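PDB 7D9E: gamma-glutamyltransferase 1 Threonine peptidase. MEROPS family T03 from Pseudomonas nitroreducens, which catalyses gamma-glutamyl transfer from glutathione and other gamma-glutamyl peptides to amino acids or water, using an N-terminal nucleophile. Local coordinates for residues Ala61-Glu65 / Pro66-Met70; Ile97-Ser100 / Ile101-Leu105; Tyr135-Ala138 / Tyr139-Leu142. All coordinates share one frame; numbering follows the deposited sequence.

Contact 1: residues Ala61-Glu65 / Pro66-Met70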
ATOM      1  N   ALA B  61      -7.930  15.930  11.390  1.00 30.26           N
ATOM      2  CA  ALA B  61      -7.686  15.846   9.954  1.00 28.56           C
ATOM      3  C   ALA B  61      -8.076  14.494   9.383  1.00 25.97           C
ATOM      4  O   ALA B  61      -8.527  14.414   8.234  1.00 24.65           O
ATOM      5  CB  ALA B  61      -6.216  16.123   9.636  1.00 29.85           C
ATOM      6  N   ASN B  62      -7.919  13.414  10.157  1.00 25.59           N
ATOM      7  CA  ASN B  62      -8.230  12.072   9.691  1.00 23.55           C
ATOM      8  C   ASN B  62      -9.408  11.451  10.427  1.00 23.16           C
ATOM      9  O   ASN B  62      -9.515  10.222  10.466  1.00 22.18           O
ATOM     10  CB  ASN B  62      -6.974  11.192   9.793  1.00 23.76           C
ATOM     11  CG  ASN B  62      -7.139   9.850   9.118  1.00 22.03           C
ATOM     12  OD1 ASN B  62      -7.716   9.734   8.036  1.00 20.80           O
ATOM     13  ND2 ASN B  62      -6.613   8.803   9.759  1.00 22.35           N
ATOM     14  N   ALA B  63     -10.295  12.283  10.986  1.00 21.37           N
ATOM     15  CA  ALA B  63     -11.534  11.804  11.580  1.00 18.94           C
ATOM     16  C   ALA B  63     -12.488  11.300  10.502  1.00 21.23           C
ATOM     17  O   ALA B  63     -12.419  11.710   9.332  1.00 23.61           O
ATOM     18  CB  ALA B  63     -12.225  12.949  12.326  1.00 24.64           C
ATOM     19  N   ILE B  64     -13.411  10.420  10.915  1.00 23.37           N
ATOM     20  CA  ILE B  64     -14.415   9.893   9.997  1.00 19.94           C
ATOM     21  C   ILE B  64     -15.352  11.009   9.556  1.00 20.95           C
ATOM     22  O   ILE B  64     -15.904  11.751  10.382  1.00 24.20           O
ATOM     23  CB  ILE B  64     -15.204   8.747  10.661  1.00 22.27           C
ATOM     24  CG1 ILE B  64     -14.255   7.641  11.121  1.00 24.52           C
ATOM     25  CG2 ILE B  64     -16.282   8.215   9.719  1.00 24.46           C
ATOM     26  CD1 ILE B  64     -14.908   6.610  12.055  1.00 24.35           C
ATOM     27  N   GLU B  65     -15.581  11.102   8.240  1.00 22.60           N
ATOM     28  CA  GLU B  65     -16.607  11.991   7.690  1.00 23.84           C
ATOM     29  C   GLU B  65     -17.176  11.278   6.472  1.00 21.02           C
ATOM     30  O   GLU B  65     -16.413  10.613   5.744  1.00 21.66           O
ATOM     31  CB  GLU B  65     -16.011  13.343   7.254  1.00 25.03           C
ATOM     32  CG  GLU B  65     -15.365  14.167   8.385  1.00 27.64           C
ATOM     33  CD  GLU B  65     -14.815  15.516   7.906  1.00 31.10           C
ATOM     34  OE1 GLU B  65     -15.642  16.402   7.595  1.00 35.67           O
ATOM     35  OE2 GLU B  65     -13.574  15.706   7.876  1.00 31.83           O
ATOM     36  N   PRO B  66     -18.472  11.406   6.197  1.00 22.13           N
ATOM     37  CA  PRO B  66     -19.013  10.775   4.988  1.00 24.46           C
ATOM     38  C   PRO B  66     -18.335  11.304   3.727  1.00 25.35           C
ATOM     39  O   PRO B  66     -18.043  12.497   3.607  1.00 26.09           O
ATOM     40  CB  PRO B  66     -20.503  11.118   5.045  1.00 27.75           C
ATOM     41  CG  PRO B  66     -20.610  12.216   6.013  1.00 28.40           C
ATOM     42  CD  PRO B  66     -19.499  12.105   6.979  1.00 24.41           C
ATOM     43  N   GLY B  67     -18.056  10.385   2.791  1.00 22.01           N
ATOM     44  CA  GLY B  67     -17.426  10.703   1.522  1.00 24.22           C
ATOM     45  C   GLY B  67     -15.933  10.959   1.575  1.00 22.85           C
ATOM     46  O   GLY B  67     -15.330  11.281   0.533  1.00 23.29           O
ATOM     47  N   LYS B  68     -15.317  10.809   2.733  1.00 19.43           N
ATOM     48  CA  LYS B  68     -13.909  11.102   2.953  1.00 19.78           C
ATOM     49  C   LYS B  68     -13.041   9.872   2.726  1.00 18.91           C
ATOM     50  O   LYS B  68     -13.424   8.744   3.048  1.00 18.67           O
ATOM     51  CB  LYS B  68     -13.747  11.573   4.404  1.00 21.96           C
ATOM     52  CG  LYS B  68     -12.425  12.251   4.753  1.00 22.05           C
ATOM     53  CD  LYS B  68     -12.521  12.785   6.194  1.00 23.00           C
ATOM     54  CE  LYS B  68     -11.233  13.400   6.710  1.00 21.87           C
ATOM     55  NZ  LYS B  68     -11.406  13.914   8.114  1.00 21.85           N
ATOM     56  N   ARG B  69     -11.847  10.113   2.193  1.00 18.61           N
ATOM     57  CA  ARG B  69     -10.833   9.088   2.060  1.00 17.20           C
ATOM     58  C   ARG B  69     -10.021   9.036   3.342  1.00 17.49           C
ATOM     59  O   ARG B  69      -9.609  10.070   3.876  1.00 21.45           O
ATOM     60  CB  ARG B  69      -9.926   9.371   0.866  1.00 17.17           C
ATOM     61  CG  ARG B  69     -10.653   9.195  -0.441  1.00 20.93           C
ATOM     62  CD  ARG B  69      -9.967   9.936  -1.570  1.00 20.81           C
ATOM     63  NE  ARG B  69     -10.092   9.239  -2.847  1.00 22.90           N
ATOM     64  CZ  ARG B  69     -11.145   9.339  -3.657  1.00 19.70           C
ATOM     65  NH1 ARG B  69     -12.184  10.086  -3.330  1.00 24.37           N
ATOM     66  NH2 ARG B  69     -11.143   8.679  -4.801  1.00 24.96           N
ATOM     67  N   MET B  70      -9.831   7.840   3.847  1.00 18.98           N
ATOM     68  CA  MET B  70      -9.019   7.612   5.031  1.00 18.80           C
ATOM     69  C   MET B  70      -7.537   7.652   4.718  1.00 16.98           C
ATOM     70  O   MET B  70      -7.087   7.201   3.662  1.00 19.31           O
ATOM     71  CB  MET B  70      -9.560   6.348   5.713  1.00 24.12           C
ATOM     72  CG  MET B  70      -9.422   4.995   5.031  1.00 25.31           C
ATOM     73  SD  MET B  70     -10.461   4.815   3.532  1.00 21.92           S
ATOM     74  CE  MET B  70     -12.139   4.803   4.139  1.00 27.79           C
TER
HETATM   75  O   HOH W   1      -8.562  11.373   5.970  1.00 18.71           O

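Contact 2: residues Ile97-Ser100 / Ile101-Leu105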
ATOM      1  N   ILE B  97       5.209   1.044   5.361  1.00 15.32           N
ATOM      2  CA  ILE B  97       5.414   1.055   3.914  1.00 14.97           C
ATOM      3  C   ILE B  97       6.450   2.089   3.516  1.00 13.90           C
ATOM      4  O   ILE B  97       7.366   1.795   2.746  1.00 14.48           O
ATOM      5  CB  ILE B  97       4.078   1.294   3.186  1.00 15.74           C
ATOM      6  CG1 ILE B  97       3.202   0.047   3.242  1.00 15.55           C
ATOM      7  CG2 ILE B  97       4.355   1.738   1.722  1.00 16.57           C
ATOM      8  CD1 ILE B  97       1.796   0.248   2.744  1.00 17.38           C
ATOM      9  N   PHE B  98       6.266   3.339   3.960  1.00 15.31           N
ATOM     10  CA  PHE B  98       7.165   4.385   3.485  1.00 13.94           C
ATOM     11  C   PHE B  98       8.515   4.310   4.178  1.00 14.86           C
ATOM     12  O   PHE B  98       9.523   4.705   3.581  1.00 16.86           O
ATOM     13  CB  PHE B  98       6.507   5.756   3.534  1.00 16.73           C
ATOM     14  CG  PHE B  98       5.896   6.125   4.845  1.00 16.90           C
ATOM     15  CD1 PHE B  98       6.688   6.576   5.881  1.00 18.28           C
ATOM     16  CD2 PHE B  98       4.515   6.067   5.011  1.00 17.00           C
ATOM     17  CE1 PHE B  98       6.122   6.936   7.095  1.00 20.71           C
ATOM     18  CE2 PHE B  98       3.930   6.451   6.218  1.00 19.98           C
ATOM     19  CZ  PHE B  98       4.747   6.886   7.256  1.00 20.27           C
ATOM     20  N   THR B  99       8.586   3.793   5.413  1.00 16.50           N
ATOM     21  CA  THR B  99       9.915   3.587   5.984  1.00 16.22           C
ATOM     22  C   THR B  99      10.650   2.457   5.274  1.00 15.04           C
ATOM     23  O   THR B  99      11.887   2.515   5.143  1.00 15.95           O
ATOM     24  CB  THR B  99       9.882   3.354   7.498  1.00 17.76           C
ATOM     25  OG1 THR B  99       9.171   2.163   7.795  1.00 16.88           O
ATOM     26  CG2 THR B  99       9.288   4.572   8.235  1.00 18.01           C
ATOM     27  N   SER B 100       9.925   1.426   4.808  1.00 14.94           N
ATOM     28  CA  SER B 100      10.604   0.377   4.040  1.00 15.32           C
ATOM     29  C   SER B 100      11.080   0.889   2.684  1.00 13.19           C
ATOM     30  O   SER B 100      12.196   0.574   2.259  1.00 14.87           O
ATOM     31  CB  SER B 100       9.725  -0.843   3.851  1.00 15.51           C
ATOM     32  OG  SER B 100       9.777  -1.721   4.981  1.00 17.58           O
ATOM     33  N   ILE B 101      10.251   1.674   1.990  1.00 13.80           N
ATOM     34  CA  ILE B 101      10.694   2.271   0.733  1.00 14.75           C
ATOM     35  C   ILE B 101      11.932   3.145   0.947  1.00 16.41           C
ATOM     36  O   ILE B 101      12.898   3.076   0.168  1.00 15.33           O
ATOM     37  CB  ILE B 101       9.545   3.034   0.076  1.00 15.15           C
ATOM     38  CG1 ILE B 101       8.524   2.029  -0.416  1.00 16.32           C
ATOM     39  CG2 ILE B 101      10.068   3.916  -1.076  1.00 17.56           C
ATOM     40  CD1 ILE B 101       7.231   2.606  -0.876  1.00 18.78           C
ATOM     41  N   PHE B 102      11.926   3.969   2.004  1.00 15.83           N
ATOM     42  CA  PHE B 102      13.067   4.816   2.335  1.00 14.49           C
ATOM     43  C   PHE B 102      14.325   3.987   2.513  1.00 15.37           C
ATOM     44  O   PHE B 102      15.387   4.352   2.002  1.00 16.73           O
ATOM     45  CB  PHE B 102      12.726   5.575   3.618  1.00 17.11           C
ATOM     46  CG  PHE B 102      13.815   6.469   4.157  1.00 17.29           C
ATOM     47  CD1 PHE B 102      14.483   7.386   3.349  1.00 18.15           C
ATOM     48  CD2 PHE B 102      14.099   6.456   5.514  1.00 20.11           C
ATOM     49  CE1 PHE B 102      15.419   8.251   3.901  1.00 19.37           C
ATOM     50  CE2 PHE B 102      15.042   7.312   6.049  1.00 21.14           C
ATOM     51  CZ  PHE B 102      15.687   8.200   5.243  1.00 17.57           C
ATOM     52  N   GLN B 103      14.226   2.865   3.236  1.00 15.19           N
ATOM     53  CA  GLN B 103      15.397   2.022   3.438  1.00 14.26           C
ATOM     54  C   GLN B 103      15.885   1.451   2.119  1.00 15.49           C
ATOM     55  O   GLN B 103      17.082   1.464   1.843  1.00 15.97           O
ATOM     56  CB  GLN B 103      15.083   0.919   4.455  1.00 14.84           C
ATOM     57  CG  GLN B 103      15.048   1.465   5.892  1.00 16.44           C
ATOM     58  CD  GLN B 103      14.444   0.487   6.875  1.00 16.28           C
ATOM     59  OE1 GLN B 103      15.163  -0.293   7.521  1.00 16.84           O
ATOM     60  NE2 GLN B 103      13.124   0.517   6.998  1.00 15.83           N
ATOM     61  N   VAL B 104      14.975   0.978   1.272  1.00 15.79           N
ATOM     62  CA  VAL B 104      15.417   0.446  -0.011  1.00 14.64           C
ATOM     63  C   VAL B 104      16.093   1.536  -0.842  1.00 14.73           C
ATOM     64  O   VAL B 104      17.125   1.290  -1.486  1.00 16.80           O
ATOM     65  CB  VAL B 104      14.271  -0.249  -0.762  1.00 15.88           C
ATOM     66  CG1 VAL B 104      14.711  -0.663  -2.165  1.00 16.92           C
ATOM     67  CG2 VAL B 104      13.777  -1.483   0.003  1.00 17.39           C
ATOM     68  N   LEU B 105      15.519   2.751  -0.852  1.00 15.35           N
ATOM     69  CA  LEU B 105      16.141   3.853  -1.587  1.00 16.95           C
ATOM     70  C   LEU B 105      17.526   4.161  -1.036  1.00 17.53           C
ATOM     71  O   LEU B 105      18.471   4.414  -1.801  1.00 19.20           O
ATOM     72  CB  LEU B 105      15.252   5.098  -1.530  1.00 17.05           C
ATOM     73  CG  LEU B 105      13.931   4.989  -2.277  1.00 19.60           C
ATOM     74  CD1 LEU B 105      13.071   6.217  -1.947  1.00 19.20           C
ATOM     75  CD2 LEU B 105      14.137   4.893  -3.769  1.00 20.70           C
TER

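Contact 3: residues Tyr135-Ala138 / Tyr139-Leu142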
ATOM      1  N   TYR B 135      10.574  -2.019  15.634  1.00 19.42           N
ATOM      2  CA  TYR B 135       9.995  -3.271  15.171  1.00 18.65           C
ATOM      3  C   TYR B 135      10.931  -3.946  14.181  1.00 18.05           C
ATOM      4  O   TYR B 135      11.580  -3.286  13.355  1.00 18.19           O
ATOM      5  CB  TYR B 135       8.634  -3.023  14.509  1.00 18.00           C
ATOM      6  CG  TYR B 135       7.606  -2.517  15.468  1.00 20.50           C
ATOM      7  CD1 TYR B 135       6.952  -3.385  16.335  1.00 20.95           C
ATOM      8  CD2 TYR B 135       7.302  -1.175  15.535  1.00 23.52           C
ATOM      9  CE1 TYR B 135       6.014  -2.923  17.236  1.00 26.84           C
ATOM     10  CE2 TYR B 135       6.366  -0.706  16.432  1.00 25.80           C
ATOM     11  CZ  TYR B 135       5.730  -1.587  17.277  1.00 25.87           C
ATOM     12  OH  TYR B 135       4.803  -1.113  18.174  1.00 30.38           O
ATOM     13  N   TYR B 136      10.976  -5.274  14.260  1.00 18.46           N
ATOM     14  CA  TYR B 136      11.748  -6.096  13.336  1.00 18.34           C
ATOM     15  C   TYR B 136      10.881  -7.289  12.950  1.00 19.99           C
ATOM     16  O   TYR B 136       9.844  -7.555  13.575  1.00 19.50           O
ATOM     17  CB  TYR B 136      13.087  -6.553  13.953  1.00 20.83           C
ATOM     18  CG  TYR B 136      12.987  -7.417  15.195  1.00 20.54           C
ATOM     19  CD1 TYR B 136      12.849  -8.799  15.096  1.00 20.96           C
ATOM     20  CD2 TYR B 136      13.065  -6.859  16.474  1.00 21.10           C
ATOM     21  CE1 TYR B 136      12.775  -9.592  16.217  1.00 25.96           C
ATOM     22  CE2 TYR B 136      12.983  -7.652  17.609  1.00 23.55           C
ATOM     23  CZ  TYR B 136      12.841  -9.018  17.474  1.00 25.13           C
ATOM     24  OH  TYR B 136      12.769  -9.822  18.597  1.00 28.33           O
ATOM     25  N   ASP B 137      11.288  -8.000  11.894  1.00 18.30           N
ATOM     26  CA  ASP B 137      10.559  -9.190  11.462  1.00 19.34           C
ATOM     27  C   ASP B 137      11.379 -10.457  11.703  1.00 19.10           C
ATOM     28  O   ASP B 137      12.562 -10.421  12.063  1.00 20.44           O
ATOM     29  CB  ASP B 137      10.041  -9.079  10.012  1.00 18.64           C
ATOM     30  CG  ASP B 137      11.124  -8.999   8.960  1.00 19.41           C
ATOM     31  OD1 ASP B 137      12.323  -9.179   9.262  1.00 19.73           O
ATOM     32  OD2 ASP B 137      10.768  -8.767   7.778  1.00 17.38           O
ATOM     33  N   ALA B 138      10.717 -11.598  11.548  1.00 19.56           N
ATOM     34  CA  ALA B 138      11.393 -12.866  11.775  1.00 22.46           C
ATOM     35  C   ALA B 138      12.273 -13.255  10.599  1.00 19.14           C
ATOM     36  O   ALA B 138      13.136 -14.129  10.746  1.00 22.47           O
ATOM     37  CB  ALA B 138      10.366 -13.956  12.085  1.00 27.79           C
ATOM     38  N   TYR B 139      12.055 -12.640   9.435  1.00 19.56           N
ATOM     39  CA  TYR B 139      12.939 -12.845   8.293  1.00 19.06           C
ATOM     40  C   TYR B 139      14.360 -12.384   8.587  1.00 19.15           C
ATOM     41  O   TYR B 139      15.326 -13.076   8.238  1.00 20.99           O
ATOM     42  CB  TYR B 139      12.347 -12.124   7.071  1.00 18.58           C
ATOM     43  CG  TYR B 139      13.352 -11.903   5.969  1.00 16.84           C
ATOM     44  CD1 TYR B 139      13.630 -12.894   5.039  1.00 16.73           C
ATOM     45  CD2 TYR B 139      14.003 -10.686   5.851  1.00 16.10           C
ATOM     46  CE1 TYR B 139      14.557 -12.685   4.045  1.00 22.34           C
ATOM     47  CE2 TYR B 139      14.935 -10.477   4.868  1.00 16.66           C
ATOM     48  CZ  TYR B 139      15.197 -11.473   3.956  1.00 20.36           C
ATOM     49  OH  TYR B 139      16.129 -11.275   2.963  1.00 23.17           O
ATOM     50  N   ALA B 140      14.513 -11.223   9.226  1.00 18.98           N
ATOM     51  CA  ALA B 140      15.828 -10.662   9.541  1.00 19.99           C
ATOM     52  C   ALA B 140      15.759  -9.985  10.897  1.00 20.19           C
ATOM     53  O   ALA B 140      15.766  -8.754  11.002  1.00 19.68           O
ATOM     54  CB  ALA B 140      16.269  -9.679   8.456  1.00 20.29           C
ATOM     55  N   PRO B 141      15.682 -10.765  11.965  1.00 20.62           N
ATOM     56  CA  PRO B 141      15.476 -10.163  13.284  1.00 22.32           C
ATOM     57  C   PRO B 141      16.696  -9.385  13.743  1.00 20.78           C
ATOM     58  O   PRO B 141      17.827  -9.647  13.323  1.00 23.16           O
ATOM     59  CB  PRO B 141      15.225 -11.371  14.190  1.00 24.73           C
ATOM     60  CG  PRO B 141      15.883 -12.512  13.485  1.00 24.27           C
ATOM     61  CD  PRO B 141      15.698 -12.238  12.018  1.00 23.26           C
ATOM     62  N   LEU B 142      16.446  -8.402  14.601  1.00 23.24           N
ATOM     63  CA  LEU B 142      17.533  -7.713  15.276  1.00 22.89           C
ATOM     64  C   LEU B 142      18.151  -8.638  16.312  1.00 26.08           C
ATOM     65  O   LEU B 142      17.454  -9.180  17.178  1.00 30.02           O
ATOM     66  CB  LEU B 142      17.009  -6.448  15.948  1.00 24.76           C
ATOM     67  CG  LEU B 142      16.838  -5.263  15.001  1.00 24.91           C
ATOM     68  CD1 LEU B 142      16.072  -4.125  15.677  1.00 24.49           C
ATOM     69  CD2 LEU B 142      18.171  -4.774  14.481  1.00 26.16           C
TER
HETATM   70  O   HOH W   2      13.842  -6.822  11.009  1.00 22.60           O

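Contact 1: residues Ala61-Glu65 / Pro66-Met70
The K68 side chain spans the loop and ends among A61, A63 and E65. Its CB sits 3.1 Å from E65 O. CG leaves anti to the backbone N (chi1 -166°), and from there the chain runs straight to the ammonium. K68 CD passes 3.3 Å from A63 O, where the K68 chain crosses the E65 side chain at an angle. K68 CE lies 3.3 Å from both A61 O and A63 O. The ammonium then makes three hydrogen bonds. K68 NZ is 2.7 Å from A63 O. K68 NZ is 2.9 Å from A61 O. The third bond, K68 NZ to E65 OE2 at 2.8 Å, is also a salt bridge and uses the anti lone pair of OE2. A63 O is met close to its carbonyl plane, whereas A61 O is met from well above its own.

The main chain closes the other end with a type II beta turn from E65 to K68. K68 N donates to E65 O at 3.2 Å, and G67 takes the positive phi that this turn needs. With a methionine in place of K68, the oxygens of A61 and A63 would probably lose their shared donor, and the E65 carboxylate its countercharge.

Farther along, a water bridges N62 OD1 and R69 O. N62 also binds outward, through ND2 to D43 O and through OD1 to L71 N. R69 NE pairs with D92 of the partner chain. The M70 side chain touches D43, a residue of the ligand pocket.

Contact 2: residues Ile97-Ser100 / Ile101-Leu105
The flat carboxamide of Q103 turns its NE2 onto T99 O, one turn back along alpha helix 97-109. Residues 97-105 make up the first two and a half turns of this helix. The oxygen of T99 lies almost in the Q103 amide plane, 3.0 Å from Q103 NE2, and the N-H points nearly straight at it (167°). T99 O is in turn approached from both faces of its own carbonyl plane. Q103 N comes to one face, also at 3.0 Å, as the regular helix bond, and NE2 comes to the other. F98 packs on S73 and meets the ring of F311 of the partner chain; F102 packs on L278 of that chain.

The other i to i+4 bonds run from I101 N to I97 O, from F102 N to F98 O and from V104 N to S100 O. I97 lines the pocket that holds the bound DON, so the start of the helix lies beside the active site.

The Q103 chain reaches T99 because CG stands beside its own backbone N (chi1 -75°) and the chain continues extended beyond it. T99 OG1 is held by H125 ND1, and Q103 NE2 also by V124 O, which ties the helix to the neighbouring chain segment. On another side of the helix, V104 CG2 rests 3.4 Å from S100 O. One turn apart, I97 and I101 lie side by side and point the same way, with I97 CG2 4.0 Å from I101 CD1.

Contact 3: residues Tyr135-Ala138 / Tyr139-Leu142
Between D137 and A140 the chain turns back on itself. Y136 still has the extended backbone of strand 133-136, while A138 and Y139 both have helical phi and psi. The bend is held through a side chain: A140 N donates to D137 OD1 at 3.0 Å. The donor comes from above the carboxylate plane, 36° out of it. A water also spans the turn. It accepts from D137 N at 2.9 Å and lies 2.7 Å from A140 O. P141 then leads the chain back past the strand end, with its CD 3.4 Å from A138 O.

Y136 carries the apolar part. Its CG sits between the backbone N and the carbonyl carbon (chi1 62°), and this turns the ring over the returning chain. The amide nitrogen of L142 lies over one face of the ring, 3.5 Å above its plane and offset toward the rim. At one side of the ring Y136 CD1 touches P141 CB at 3.6 Å. At the other, Y136 CD2 meets L142 CB at 4.0 Å. Elsewhere, Y136 packs on L157 and D159 of strand 156-159, the neighbour of its own strand in the mixed sheet. The contact thus joins that sheet to the loop that leads into helix 144-153.

Y139 lies alongside D137. D137 OD1 is near the plane of the Y139 ring, at its edge, and the carboxylate is steeply inclined to that ring. The Y139 hydroxyl reaches A120 O.

The other carboxylate oxygen, D137 OD2, takes a hydrogen bond from M164 N and a salt bridge from R184 NE. Both oxygens of this buried group are therefore engaged by donors, which would probably keep D137 ionised and restrict its rotation.

Overall arrangement
The contacts follow one another along the chain in the order 1, 2, 3, and none touches another. Contact 1 lies in the long loop between strands 13-19 and 77-81. Contact 2 is the start of helix 97-109, near the centre of the chain. Contact 3 joins strand 133-136 to the loop before helix 144-153. The centres of contacts 2 and 3 are about 15 Å apart, those of 1 and 2 about 26 Å. Contacts 1 and 3 lie on opposite sides of the chain's centre, about 33 Å apart between centres. Contacts 1 and 2 each have one end near the DON pocket, M70 and I97, whereas contact 3 shapes the link from the mixed sheet to helix 144-153, away from that pocket.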